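PDB 3I4K: muconate lactonizing enzyme from Corynebacterium glutamicum, which belongs to the enolase superfamily, pairing an N-terminal alpha+beta domain with a barrel domain that binds a magnesium ion. Local coordinates for residues V39-E44 with V112-A117; D128-T133 with A318-A323; W142-L147 with R166-K171; L197-N202 with E223-P228; G310-L315 with A353-P358. One frame throughout, in Å; residues are numbered along the deposited sequence.

Contact 1 of 5, residues V39-E44 with V112-A117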
# COMPACT_ATOMS: atom_id res chain seq x y z
N VAL A 39 22.85 -3.19 8.47
CA VAL A 39 23.05 -1.88 7.87
C VAL A 39 22.54 -0.80 8.82
O VAL A 39 21.51 -0.97 9.46
CB VAL A 39 22.29 -1.77 6.52
CG1 VAL A 39 22.55 -0.42 5.87
CG2 VAL A 39 22.74 -2.89 5.58
N SER A 40 23.27 0.30 8.92
CA SER A 40 22.87 1.38 9.81
C SER A 40 22.86 2.71 9.10
O SER A 40 23.75 3.01 8.29
CB SER A 40 23.81 1.46 11.02
OG SER A 40 25.14 1.73 10.62
N VAL A 41 21.85 3.52 9.41
CA VAL A 41 21.71 4.84 8.85
C VAL A 41 21.93 5.83 10.00
O VAL A 41 21.21 5.82 11.00
CB VAL A 41 20.32 5.04 8.21
CG1 VAL A 41 20.11 6.49 7.81
CG2 VAL A 41 20.21 4.16 6.97
N HIS A 42 22.95 6.67 9.84
CA HIS A 42 23.34 7.66 10.84
C HIS A 42 22.82 9.04 10.47
O HIS A 42 23.19 9.61 9.44
CB HIS A 42 24.86 7.68 10.95
CG HIS A 42 25.45 6.33 11.24
ND1 HIS A 42 25.50 5.80 12.51
CD2 HIS A 42 25.98 5.40 10.42
CE1 HIS A 42 26.03 4.59 12.46
NE2 HIS A 42 26.33 4.32 11.20
N LEU A 43 21.97 9.59 11.33
CA LEU A 43 21.38 10.89 11.11
C LEU A 43 22.09 12.02 11.85
O LEU A 43 22.62 11.83 12.95
CB LEU A 43 19.90 10.88 11.51
CG LEU A 43 18.96 9.91 10.78
CD1 LEU A 43 17.54 10.12 11.28
CD2 LEU A 43 19.03 10.16 9.28
N GLU A 44 22.10 13.20 11.22
CA GLU A 44 22.72 14.40 11.77
C GLU A 44 22.44 14.58 13.26
O GLU A 44 23.33 14.97 14.01
CB GLU A 44 22.21 15.62 10.99
CG GLU A 44 22.75 16.94 11.49
CD GLU A 44 24.25 16.96 11.53
OE1 GLU A 44 24.87 16.66 10.49
OE2 GLU A 44 24.82 17.27 12.60
N VAL A 112 14.51 -0.45 5.83
CA VAL A 112 14.29 -0.63 7.27
C VAL A 112 15.15 0.29 8.12
O VAL A 112 14.69 0.83 9.12
CB VAL A 112 14.54 -2.09 7.69
CG1 VAL A 112 14.50 -2.21 9.21
CG2 VAL A 112 13.47 -2.98 7.08
N ALA A 113 16.41 0.47 7.73
CA ALA A 113 17.32 1.35 8.47
C ALA A 113 16.76 2.77 8.48
O ALA A 113 16.79 3.44 9.50
CB ALA A 113 18.71 1.34 7.83
N MSE A 114 16.24 3.21 7.34
CA MSE A 114 15.66 4.54 7.24
C MSE A 114 14.40 4.69 8.08
O MSE A 114 14.18 5.74 8.69
CB MSE A 114 15.37 4.89 5.78
CG MSE A 114 16.63 5.18 4.99
SE MSE A 114 16.27 6.15 3.37
CE MSE A 114 15.26 7.61 4.12
N HIS A 115 13.59 3.65 8.11
CA HIS A 115 12.36 3.68 8.90
C HIS A 115 12.72 3.77 10.38
O HIS A 115 12.12 4.54 11.12
CB HIS A 115 11.54 2.42 8.64
CG HIS A 115 10.63 2.52 7.45
ND1 HIS A 115 9.35 3.03 7.53
CD2 HIS A 115 10.83 2.20 6.15
CE1 HIS A 115 8.80 3.01 6.33
NE2 HIS A 115 9.67 2.51 5.47
N ASP A 116 13.70 2.97 10.80
CA ASP A 116 14.13 2.97 12.19
C ASP A 116 14.63 4.37 12.59
O ASP A 116 14.13 4.97 13.53
CB ASP A 116 15.23 1.91 12.39
CG ASP A 116 15.49 1.58 13.86
OD1 ASP A 116 14.54 1.60 14.67
OD2 ASP A 116 16.65 1.28 14.19
N ALA A 117 15.60 4.88 11.83
CA ALA A 117 16.17 6.20 12.10
C ALA A 117 15.11 7.30 12.19
O ALA A 117 15.21 8.20 13.02
CB ALA A 117 17.19 6.55 11.01

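Contact 2 of 5, residues D128-T133 with A318-A323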
# COMPACT_ATOMS: atom_id res chain seq x y z
N ASP A 128 4.05 3.12 13.55
CA ASP A 128 3.28 4.35 13.48
C ASP A 128 3.59 5.11 12.19
O ASP A 128 3.00 6.14 11.91
CB ASP A 128 3.55 5.23 14.70
CG ASP A 128 2.89 4.71 15.96
OD1 ASP A 128 2.08 3.75 15.89
OD2 ASP A 128 3.18 5.27 17.04
N LEU A 129 4.54 4.60 11.41
CA LEU A 129 4.87 5.23 10.14
C LEU A 129 4.21 4.37 9.07
O LEU A 129 4.22 4.71 7.88
CB LEU A 129 6.38 5.27 9.91
CG LEU A 129 7.24 6.09 10.87
CD1 LEU A 129 8.67 6.13 10.34
CD2 LEU A 129 6.69 7.50 10.98
N LEU A 130 3.61 3.27 9.52
CA LEU A 130 2.96 2.30 8.63
C LEU A 130 1.46 2.13 8.85
O LEU A 130 0.90 1.11 8.47
CB LEU A 130 3.64 0.94 8.79
CG LEU A 130 5.16 0.91 8.60
CD1 LEU A 130 5.69 -0.45 8.99
CD2 LEU A 130 5.51 1.24 7.16
N GLY A 131 0.81 3.12 9.47
CA GLY A 131 -0.62 3.03 9.69
C GLY A 131 -1.11 2.84 11.11
O GLY A 131 -2.32 2.83 11.36
N GLY A 132 -0.20 2.70 12.06
CA GLY A 132 -0.62 2.52 13.44
C GLY A 132 -0.73 1.05 13.80
O GLY A 132 -0.20 0.19 13.11
N THR A 133 -1.45 0.74 14.88
CA THR A 133 -1.55 -0.65 15.27
C THR A 133 -2.92 -1.29 15.05
O THR A 133 -3.95 -0.67 15.26
CB THR A 133 -1.09 -0.86 16.74
OG1 THR A 133 -2.19 -0.69 17.64
CG2 THR A 133 -0.03 0.16 17.10
N ALA A 318 3.68 -6.54 10.63
CA ALA A 318 2.52 -7.35 10.97
C ALA A 318 1.59 -6.62 11.93
O ALA A 318 0.37 -6.79 11.89
CB ALA A 318 2.97 -8.66 11.58
N ALA A 319 2.16 -5.79 12.81
CA ALA A 319 1.37 -5.06 13.78
C ALA A 319 0.45 -4.04 13.12
O ALA A 319 -0.63 -3.74 13.64
CB ALA A 319 2.28 -4.35 14.78
N SER A 320 0.87 -3.52 11.98
CA SER A 320 0.11 -2.50 11.27
C SER A 320 -0.58 -2.97 9.99
O SER A 320 -1.23 -2.18 9.31
CB SER A 320 1.04 -1.35 10.92
OG SER A 320 2.05 -1.79 10.03
N THR A 321 -0.44 -4.25 9.66
CA THR A 321 -1.03 -4.76 8.43
C THR A 321 -2.12 -5.80 8.66
O THR A 321 -1.85 -6.96 8.97
CB THR A 321 0.07 -5.35 7.54
OG1 THR A 321 1.07 -4.33 7.31
CG2 THR A 321 -0.50 -5.80 6.21
N LYS A 322 -3.37 -5.38 8.49
CA LYS A 322 -4.51 -6.26 8.70
C LYS A 322 -4.50 -7.46 7.75
O LYS A 322 -4.96 -8.55 8.11
CB LYS A 322 -5.79 -5.45 8.51
CG LYS A 322 -6.98 -5.91 9.33
CD LYS A 322 -7.56 -7.20 8.83
CE LYS A 322 -8.73 -7.62 9.71
NZ LYS A 322 -8.32 -7.79 11.12
N ALA A 323 -3.98 -7.25 6.55
CA ALA A 323 -3.92 -8.29 5.53
C ALA A 323 -2.98 -9.46 5.91
O ALA A 323 -2.96 -10.47 5.21
CB ALA A 323 -3.52 -7.70 4.19

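Contact 3 of 5, residues W142-L147 with R166-K171. With ACY (acetic acid), chain I.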
# COMPACT_ATOMS: atom_id res chain seq x y z
N TRP A 142 6.30 -22.66 13.89
CA TRP A 142 7.69 -23.07 14.07
C TRP A 142 8.13 -23.95 12.90
O TRP A 142 7.48 -24.94 12.58
CB TRP A 142 7.87 -23.82 15.41
CG TRP A 142 9.29 -24.31 15.66
CD1 TRP A 142 9.74 -25.60 15.53
CD2 TRP A 142 10.43 -23.52 16.03
NE1 TRP A 142 11.09 -25.66 15.79
CE2 TRP A 142 11.54 -24.40 16.10
CE3 TRP A 142 10.62 -22.16 16.31
CZ2 TRP A 142 12.83 -23.96 16.44
CZ3 TRP A 142 11.92 -21.72 16.65
CH2 TRP A 142 13.00 -22.62 16.71
N ALA A 143 9.23 -23.56 12.26
CA ALA A 143 9.76 -24.31 11.13
C ALA A 143 10.95 -25.18 11.52
O ALA A 143 11.86 -24.74 12.22
CB ALA A 143 10.18 -23.35 10.01
N LEU A 144 10.93 -26.43 11.08
CA LEU A 144 12.02 -27.34 11.36
C LEU A 144 12.81 -27.52 10.07
O LEU A 144 12.22 -27.71 9.00
CB LEU A 144 11.49 -28.72 11.80
CG LEU A 144 10.78 -28.88 13.14
CD1 LEU A 144 9.34 -28.41 13.02
CD2 LEU A 144 10.82 -30.35 13.55
N GLY A 145 14.13 -27.45 10.16
CA GLY A 145 14.94 -27.67 8.97
C GLY A 145 14.78 -29.15 8.68
O GLY A 145 14.06 -29.84 9.41
N VAL A 146 15.43 -29.67 7.63
CA VAL A 146 15.30 -31.08 7.32
C VAL A 146 15.92 -31.88 8.47
O VAL A 146 17.08 -31.69 8.81
CB VAL A 146 15.99 -31.43 5.97
CG1 VAL A 146 17.42 -30.94 5.97
CG2 VAL A 146 15.93 -32.93 5.72
N LEU A 147 15.11 -32.74 9.09
CA LEU A 147 15.54 -33.55 10.23
C LEU A 147 15.00 -34.96 10.13
O LEU A 147 13.95 -35.18 9.53
CB LEU A 147 14.99 -32.97 11.54
CG LEU A 147 15.36 -31.57 12.04
CD1 LEU A 147 14.25 -31.04 12.94
CD2 LEU A 147 16.68 -31.64 12.80
N ARG A 166 1.16 -23.85 17.75
CA ARG A 166 0.02 -24.65 17.32
C ARG A 166 0.18 -25.08 15.86
O ARG A 166 -0.64 -25.84 15.34
CB ARG A 166 -1.26 -23.84 17.50
CG ARG A 166 -1.31 -23.05 18.80
CD ARG A 166 -2.72 -23.05 19.36
NE ARG A 166 -3.19 -24.42 19.56
CZ ARG A 166 -4.41 -24.74 19.99
NH1 ARG A 166 -5.28 -23.79 20.29
NH2 ARG A 166 -4.74 -26.02 20.15
N SER A 167 1.22 -24.59 15.21
CA SER A 167 1.49 -24.93 13.82
C SER A 167 2.98 -25.12 13.58
O SER A 167 3.82 -24.38 14.14
CB SER A 167 0.94 -23.84 12.87
OG SER A 167 1.73 -22.66 12.92
N PHE A 168 3.31 -26.11 12.75
CA PHE A 168 4.69 -26.43 12.42
C PHE A 168 4.91 -26.57 10.92
O PHE A 168 4.10 -27.14 10.20
CB PHE A 168 5.08 -27.73 13.14
CG PHE A 168 5.16 -27.59 14.63
CD1 PHE A 168 6.31 -27.08 15.23
CD2 PHE A 168 4.06 -27.92 15.42
CE1 PHE A 168 6.37 -26.90 16.61
CE2 PHE A 168 4.11 -27.74 16.80
CZ PHE A 168 5.27 -27.23 17.40
N LYS A 169 6.04 -26.04 10.46
CA LYS A 169 6.43 -26.08 9.06
C LYS A 169 7.66 -26.99 8.91
O LYS A 169 8.68 -26.78 9.57
CB LYS A 169 6.75 -24.66 8.59
CG LYS A 169 7.38 -24.54 7.22
CD LYS A 169 7.70 -23.07 6.97
CE LYS A 169 8.70 -22.89 5.87
NZ LYS A 169 8.85 -21.44 5.56
N LEU A 170 7.54 -28.00 8.05
CA LEU A 170 8.62 -28.96 7.80
C LEU A 170 9.31 -28.75 6.45
O LEU A 170 8.71 -28.94 5.40
CB LEU A 170 8.06 -30.38 7.84
CG LEU A 170 7.34 -30.80 9.12
CD1 LEU A 170 6.56 -32.08 8.89
CD2 LEU A 170 8.36 -30.98 10.22
N LYS A 171 10.59 -28.37 6.49
CA LYS A 171 11.34 -28.17 5.26
C LYS A 171 11.60 -29.55 4.64
O LYS A 171 11.76 -30.54 5.35
CB LYS A 171 12.67 -27.45 5.56
CG LYS A 171 12.51 -25.96 5.90
CD LYS A 171 13.80 -25.35 6.46
CE LYS A 171 13.79 -23.82 6.48
NZ LYS A 171 12.76 -23.16 7.34
C ACY I . 11.93 -19.92 3.52
O ACY I . 12.13 -20.25 2.37
OXT ACY I . 10.69 -19.91 4.01
CH3 ACY I . 13.07 -19.51 4.42

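Contact 4 of 5, residues L197-N202 with E223-P228. With MG (magnesium ion), chain J.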
# COMPACT_ATOMS: atom_id res chain seq x y z
N LEU A 197 0.07 -28.88 10.21
CA LEU A 197 1.34 -29.19 9.56
C LEU A 197 1.45 -28.63 8.14
O LEU A 197 0.56 -28.86 7.33
CB LEU A 197 1.55 -30.70 9.53
CG LEU A 197 1.66 -31.39 10.89
CD1 LEU A 197 1.81 -32.89 10.70
CD2 LEU A 197 2.86 -30.82 11.66
N ARG A 198 2.54 -27.92 7.87
CA ARG A 198 2.82 -27.35 6.56
C ARG A 198 4.21 -27.82 6.14
O ARG A 198 5.01 -28.19 7.00
CB ARG A 198 2.84 -25.82 6.60
CG ARG A 198 1.63 -25.14 7.19
CD ARG A 198 1.74 -25.09 8.70
NE ARG A 198 0.59 -24.42 9.29
CZ ARG A 198 0.44 -23.11 9.35
NH1 ARG A 198 1.37 -22.30 8.85
NH2 ARG A 198 -0.64 -22.60 9.92
N ILE A 199 4.48 -27.81 4.84
CA ILE A 199 5.80 -28.18 4.34
C ILE A 199 6.32 -27.06 3.44
O ILE A 199 5.59 -26.12 3.10
CB ILE A 199 5.79 -29.53 3.57
CG1 ILE A 199 4.82 -29.47 2.39
CG2 ILE A 199 5.44 -30.65 4.52
CD1 ILE A 199 5.45 -28.92 1.13
N ASP A 200 7.60 -27.15 3.08
CA ASP A 200 8.24 -26.16 2.22
C ASP A 200 9.43 -26.86 1.57
O ASP A 200 10.34 -27.32 2.26
CB ASP A 200 8.70 -24.96 3.06
CG ASP A 200 9.31 -23.85 2.21
OD1 ASP A 200 9.38 -24.03 0.98
OD2 ASP A 200 9.72 -22.80 2.77
N ILE A 201 9.41 -26.95 0.24
CA ILE A 201 10.48 -27.62 -0.49
C ILE A 201 11.42 -26.64 -1.18
O ILE A 201 12.32 -27.05 -1.93
CB ILE A 201 9.89 -28.58 -1.53
CG1 ILE A 201 8.63 -29.23 -0.96
CG2 ILE A 201 10.92 -29.69 -1.85
CD1 ILE A 201 7.99 -30.25 -1.87
N ASN A 202 11.22 -25.36 -0.92
CA ASN A 202 12.07 -24.34 -1.52
C ASN A 202 12.31 -24.53 -3.02
O ASN A 202 13.44 -24.44 -3.49
CB ASN A 202 13.41 -24.28 -0.77
CG ASN A 202 13.32 -23.48 0.52
OD1 ASN A 202 13.15 -22.26 0.49
ND2 ASN A 202 13.41 -24.17 1.65
N GLU A 223 -1.57 -29.65 5.58
CA GLU A 223 -2.54 -28.64 5.15
C GLU A 223 -2.03 -27.54 4.24
O GLU A 223 -2.83 -26.76 3.73
CB GLU A 223 -3.14 -27.93 6.36
CG GLU A 223 -3.66 -28.80 7.46
CD GLU A 223 -4.43 -28.00 8.48
OE1 GLU A 223 -3.90 -26.95 8.92
OE2 GLU A 223 -5.55 -28.40 8.83
N LEU A 224 -0.73 -27.46 4.05
CA LEU A 224 -0.22 -26.38 3.23
C LEU A 224 1.08 -26.74 2.54
O LEU A 224 2.04 -27.17 3.19
CB LEU A 224 -0.02 -25.13 4.09
CG LEU A 224 0.42 -23.84 3.38
CD1 LEU A 224 -0.76 -23.22 2.68
CD2 LEU A 224 0.98 -22.85 4.39
N PHE A 225 1.11 -26.57 1.23
CA PHE A 225 2.32 -26.85 0.47
C PHE A 225 2.98 -25.54 0.04
O PHE A 225 2.54 -24.89 -0.91
CB PHE A 225 2.01 -27.69 -0.77
CG PHE A 225 1.28 -28.97 -0.49
CD1 PHE A 225 1.61 -29.75 0.61
CD2 PHE A 225 0.29 -29.42 -1.36
CE1 PHE A 225 0.95 -30.98 0.84
CE2 PHE A 225 -0.36 -30.63 -1.15
CZ PHE A 225 -0.03 -31.41 -0.04
N GLU A 226 4.04 -25.15 0.75
CA GLU A 226 4.78 -23.94 0.41
C GLU A 226 5.79 -24.22 -0.69
O GLU A 226 6.52 -25.22 -0.63
CB GLU A 226 5.50 -23.38 1.64
CG GLU A 226 6.42 -22.19 1.34
CD GLU A 226 7.00 -21.54 2.59
OE1 GLU A 226 6.71 -22.03 3.71
OE2 GLU A 226 7.74 -20.54 2.47
N GLN A 227 5.81 -23.35 -1.70
CA GLN A 227 6.70 -23.42 -2.86
C GLN A 227 7.37 -24.78 -3.09
O GLN A 227 8.59 -24.91 -3.00
CB GLN A 227 7.79 -22.35 -2.74
CG GLN A 227 8.42 -21.97 -4.07
CD GLN A 227 7.52 -21.09 -4.94
OE1 GLN A 227 6.95 -20.10 -4.46
NE2 GLN A 227 7.40 -21.43 -6.22
N PRO A 228 6.57 -25.81 -3.41
CA PRO A 228 7.16 -27.14 -3.65
C PRO A 228 7.95 -27.21 -4.94
O PRO A 228 8.86 -28.05 -5.08
CB PRO A 228 5.94 -28.04 -3.70
CG PRO A 228 4.91 -27.14 -4.35
CD PRO A 228 5.11 -25.84 -3.60
MG MG J . 9.86 -20.65 2.07
O HOH W 1 5.02 -23.89 4.87
O HOH W 2 9.82 -21.49 0.15

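Contact 5 of 5, residues G310-L315 with A353-P358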
# COMPACT_ATOMS: atom_id res chain seq x y z
N GLY A 310 15.89 -7.65 11.99
CA GLY A 310 15.03 -7.95 10.86
C GLY A 310 13.66 -8.46 11.28
O GLY A 310 12.65 -8.10 10.68
N THR A 311 13.65 -9.30 12.31
CA THR A 311 12.41 -9.87 12.83
C THR A 311 11.53 -8.78 13.44
O THR A 311 10.31 -8.84 13.33
CB THR A 311 12.72 -10.93 13.89
OG1 THR A 311 13.47 -12.01 13.28
CG2 THR A 311 11.44 -11.47 14.50
N ALA A 312 12.16 -7.80 14.07
CA ALA A 312 11.44 -6.70 14.69
C ALA A 312 10.83 -5.80 13.62
O ALA A 312 9.75 -5.23 13.80
CB ALA A 312 12.38 -5.90 15.58
N ALA A 313 11.53 -5.65 12.50
CA ALA A 313 11.02 -4.82 11.42
C ALA A 313 9.78 -5.51 10.86
O ALA A 313 8.80 -4.85 10.53
CB ALA A 313 12.08 -4.65 10.35
N SER A 314 9.83 -6.84 10.77
CA SER A 314 8.69 -7.59 10.24
C SER A 314 7.52 -7.66 11.21
O SER A 314 6.37 -7.78 10.79
CB SER A 314 9.13 -9.00 9.83
OG SER A 314 9.89 -8.96 8.63
N LEU A 315 7.79 -7.58 12.51
CA LEU A 315 6.71 -7.62 13.50
C LEU A 315 5.98 -6.27 13.51
O LEU A 315 4.77 -6.20 13.76
CB LEU A 315 7.26 -7.96 14.89
CG LEU A 315 7.65 -9.42 15.13
CD1 LEU A 315 8.45 -9.53 16.41
CD2 LEU A 315 6.40 -10.29 15.21
N ALA A 353 4.92 -11.18 21.29
CA ALA A 353 4.38 -9.84 21.40
C ALA A 353 5.18 -8.87 20.54
O ALA A 353 6.38 -9.05 20.36
CB ALA A 353 4.40 -9.38 22.85
N ILE A 354 4.50 -7.87 20.01
CA ILE A 354 5.16 -6.87 19.19
C ILE A 354 6.04 -6.02 20.09
O ILE A 354 5.63 -5.62 21.18
CB ILE A 354 4.13 -5.94 18.47
CG1 ILE A 354 3.54 -6.65 17.24
CG2 ILE A 354 4.82 -4.65 18.01
CD1 ILE A 354 2.87 -7.97 17.53
N PRO A 355 7.27 -5.73 19.65
CA PRO A 355 8.22 -4.92 20.41
C PRO A 355 7.72 -3.50 20.65
O PRO A 355 7.64 -2.69 19.72
CB PRO A 355 9.47 -4.94 19.54
CG PRO A 355 9.36 -6.26 18.84
CD PRO A 355 7.92 -6.28 18.45
N GLN A 356 7.39 -3.19 21.90
CA GLN A 356 6.92 -1.86 22.24
C GLN A 356 8.13 -0.94 22.40
O GLN A 356 9.20 -1.38 22.82
CB GLN A 356 6.11 -1.91 23.54
CG GLN A 356 4.84 -2.74 23.44
CD GLN A 356 3.85 -2.15 22.46
OE1 GLN A 356 3.29 -1.08 22.68
NE2 GLN A 356 3.61 -2.86 21.36
N GLY A 357 7.96 0.32 22.05
CA GLY A 357 9.06 1.26 22.16
C GLY A 357 9.40 1.90 20.82
O GLY A 357 8.92 1.46 19.78
N PRO A 358 10.23 2.95 20.83
CA PRO A 358 10.64 3.67 19.62
C PRO A 358 11.33 2.77 18.60
O PRO A 358 11.78 1.67 18.92
CB PRO A 358 11.56 4.75 20.17
CG PRO A 358 12.20 4.07 21.33
CD PRO A 358 11.02 3.40 21.99

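Contact 1 of 5, residues V39-E44 with V112-A117
The carbonyl oxygen of Ala117 is hydrogen-bonded to the hydroxyl of Ser121, one turn further along its helix, and the branch of Leu43 settles beside that same oxygen, Leu43 CD1 lying 3.5 Å from Ala117 O. CD1 also leans on the methyl of the residue, at 3.6 Å from Ala117 CB. No hydrogen bond crosses between the strand and the helix, so the pairing rests on fitted carbon surfaces. Its tightest point is Val41, whose CG2 presses on Ala113 CB at 3.3 Å, closer than ordinary van der Waals contact. With CG1 anti to the backbone N (chi1 172°), Val41 turns CG2 onto Ala113 and leaves CG1 nearer Ala117, at 4.3 Å from its CB. Ala113 and Ala117 stand one helical turn apart, joined by the bond from Ala117 N to Ala113 O (3.0 Å); the short segment axes approach to 7.3 Å, consistent with small methyls at the interface. Met114, a selenomethionine, only grazes Val41 and packs on Leu89, Ile92 and Met93 of helix 89-99. The segment axes cross at -40°; the helix lies on one face of the three-stranded antiparallel sheet that marks the N-terminal domain of the enolase superfamily.

Contact 2 of 5, residues D128-T133 with A318-A323
Ser320 of segment 318-323 has more of its surface buried by the contact than any other residue, and it sits between Leu130 and Gly132 of the loop. Its CB lies 3.0 Å from Gly132 O, a short carbon-to-oxygen approach, while its OG is 3.4 Å from Leu130 CB. The hydroxyl lies between the backbone N and the carbonyl carbon (chi1 63°), a rotation that suits bonding back into its own helix, where OG is hydrogen-bonded to the carbonyls of Gln316 and Phe317. Leu130 thus meets an oxygen already occupied, and its branches carry on to Leu282 and His115. The loop reaches Ser320 through two glycines, Gly131 and Gly132, both with positive phi. Beyond them the chain passes Ala319, with Thr133 CA 3.6 Å from Ala319 O, and backbone bonds from Ala319 to Val134 and Arg135 fasten the next residues. The loop also borders the second subunit, to which Gly131 and Thr133 make backbone hydrogen bonds. Since no clear hydrogen bond joins the two segments, their fit depends on shape and on carbons resting against oxygens; directional bonds run instead to flanking residues, to the helix itself and to the second subunit.

Contact 3 of 5, residues W142-L147 with R166-K171
Four backbone hydrogen bonds draw Trp142-Leu144 and Ser167-Lys171 together as neighbouring parallel strands, and they form the close-packed part of the contact. The shortest runs from Leu144 N to Lys169 O at 2.7 Å, nearly along the C=O axis; the bond from Lys169 N to Trp142 O, at 2.8 Å, arrives tilted 32° from the carbonyl plane. Trp142 N to Ser167 O and Lys171 N to Leu144 O complete the ladder. On the face bearing Trp142, Leu144, Phe168 and Leu170, the rings of Trp142 and Phe168 meet rim to rim with planes at 79°, neither covering the other. The firmer touch there is Trp142 CB against Phe168 CD1, 3.6 Å, and the indole NE1 is hydrogen-bonded to Glu155. Leu144 and Leu170 lie side by side, CD1 of the first 3.9 Å from CD2 of the second. The other face is more polar. Lys169 runs extended past Ala143 until its NZ reaches OXT of a bound acetic acid, probably from the crystallisation liquor, at 2.9 Å, and Glu226 and Glu329 form salt bridges with the same nitrogen. Lys171 lays CD 3.6 Å from Gly145 CA, then bends at its last torsion (chi4 63°) to bring NZ 3.7 Å from Ala143 CB. Beyond Gly145 the packing thins: Val146 is partly exposed, its CA no nearer than 4.1 Å to Lys171 O. Helix 149-163 links the strands, making a beta-alpha-beta crossover of the barrel domain, and the Lys-x-Lys pair is consistent with the muconate lactonizing enzyme branch of the enolase superfamily.

Contact 4 of 5, residues L197-N202 with E223-P228
Glu226 climbs from its strand beside Asp200. Its CB rests 3.1 Å from Ile199 O, the carbonyl that also accepts the N-H of Glu226. CG stands anti to the backbone N (chi1 174°), 3.4 Å from Asp200 CG, and the chain stays extended beyond it, laying CD against Asp200 OD2. At the tip, a water donates one hydrogen bond to Glu226 OE1 at 2.8 Å and a second to Ile199 O; OE1 also forms a salt bridge with Lys169. Glu226 OE2 binds the magnesium ion at 2.2 Å. The two carboxylates stack with planes 16° apart, their like charges presumably offset by the magnesium ion and by Lys169: Asp200 OD2 binds the ion at 2.3 Å, as do Asp251 and a water. These are parallel barrel strands joined through helix 207-219, and placing acidic metal ligands at their C-terminal ends is characteristic of the enolase superfamily. The remaining oxygen of Asp200 closes an Asx turn, Asn202 N reaching Asp200 OD1 at 3.0 Å from above the carboxylate plane. That oxygen also accepts from the metal-bound water, at 2.7 Å. Beyond the strand ends, Ile201 crosses Pro228 at about a right angle, Ile201 CD1 lying 3.5 Å from Pro228 CB.

Contact 5 of 5, residues G310-L315 with A353-P358
Helix 308-320 runs past an irregular length of chain, its Leu315 CA 5.9 Å from Ile354 CA and its Ala312 CA 6.8 Å from Pro355 CA, with no hydrogen bond between them. Leu315 supplies most of the helix's share of the contact. Its CG stands anti to the carbonyl carbon (chi1 -75°), which brings the branch to the proline, and Leu315 CD1 meets Pro355 CD at 3.9 Å. Leu315 CB touches the same ring carbon at 4.0 Å, the two side chains crossing at about a right angle. One turn earlier, Ala312 CB comes only to the margin of that ring, 4.5 Å from Pro355 CG. In the fold this is where a helix of the barrel domain, the one following strand 298-301, is overlaid by the chain leaving strand 351-353, which pairs antiparallel with strand 137-144. Ile354 works differently from its neighbour: its CG1 lies 3.7 Å from Leu315 O, a carbon against the helix backbone, while its own backbone is hydrogen-bonded to Asp136. Pro355 also packs on Phe345. A weak bond, 3.4 Å long, runs from Gln356 NE2 to Ile354 O.

From the N terminus, contact 1 is the first to close, sealing a loop within the N-terminal domain before anything else begins. Contact 2 opens next, at 128-133, and stays open for some 185 residues; within that span contacts 3 and 4 each close a short strand-helix-strand loop of the barrel, in series. They share a sheet, since strands 167-171 and 196-200 are neighbours, and their centres lie 10 Å apart. Contact 5 opens at 310-315, before contact 2 closes at 318-323, so the two cross on helix 308-320; contact 5 closes last, at 353-358. His115 on Leu130 joins contacts 1 and 2, while Val112 on Ala313 ties the N-terminal domain to the barrel.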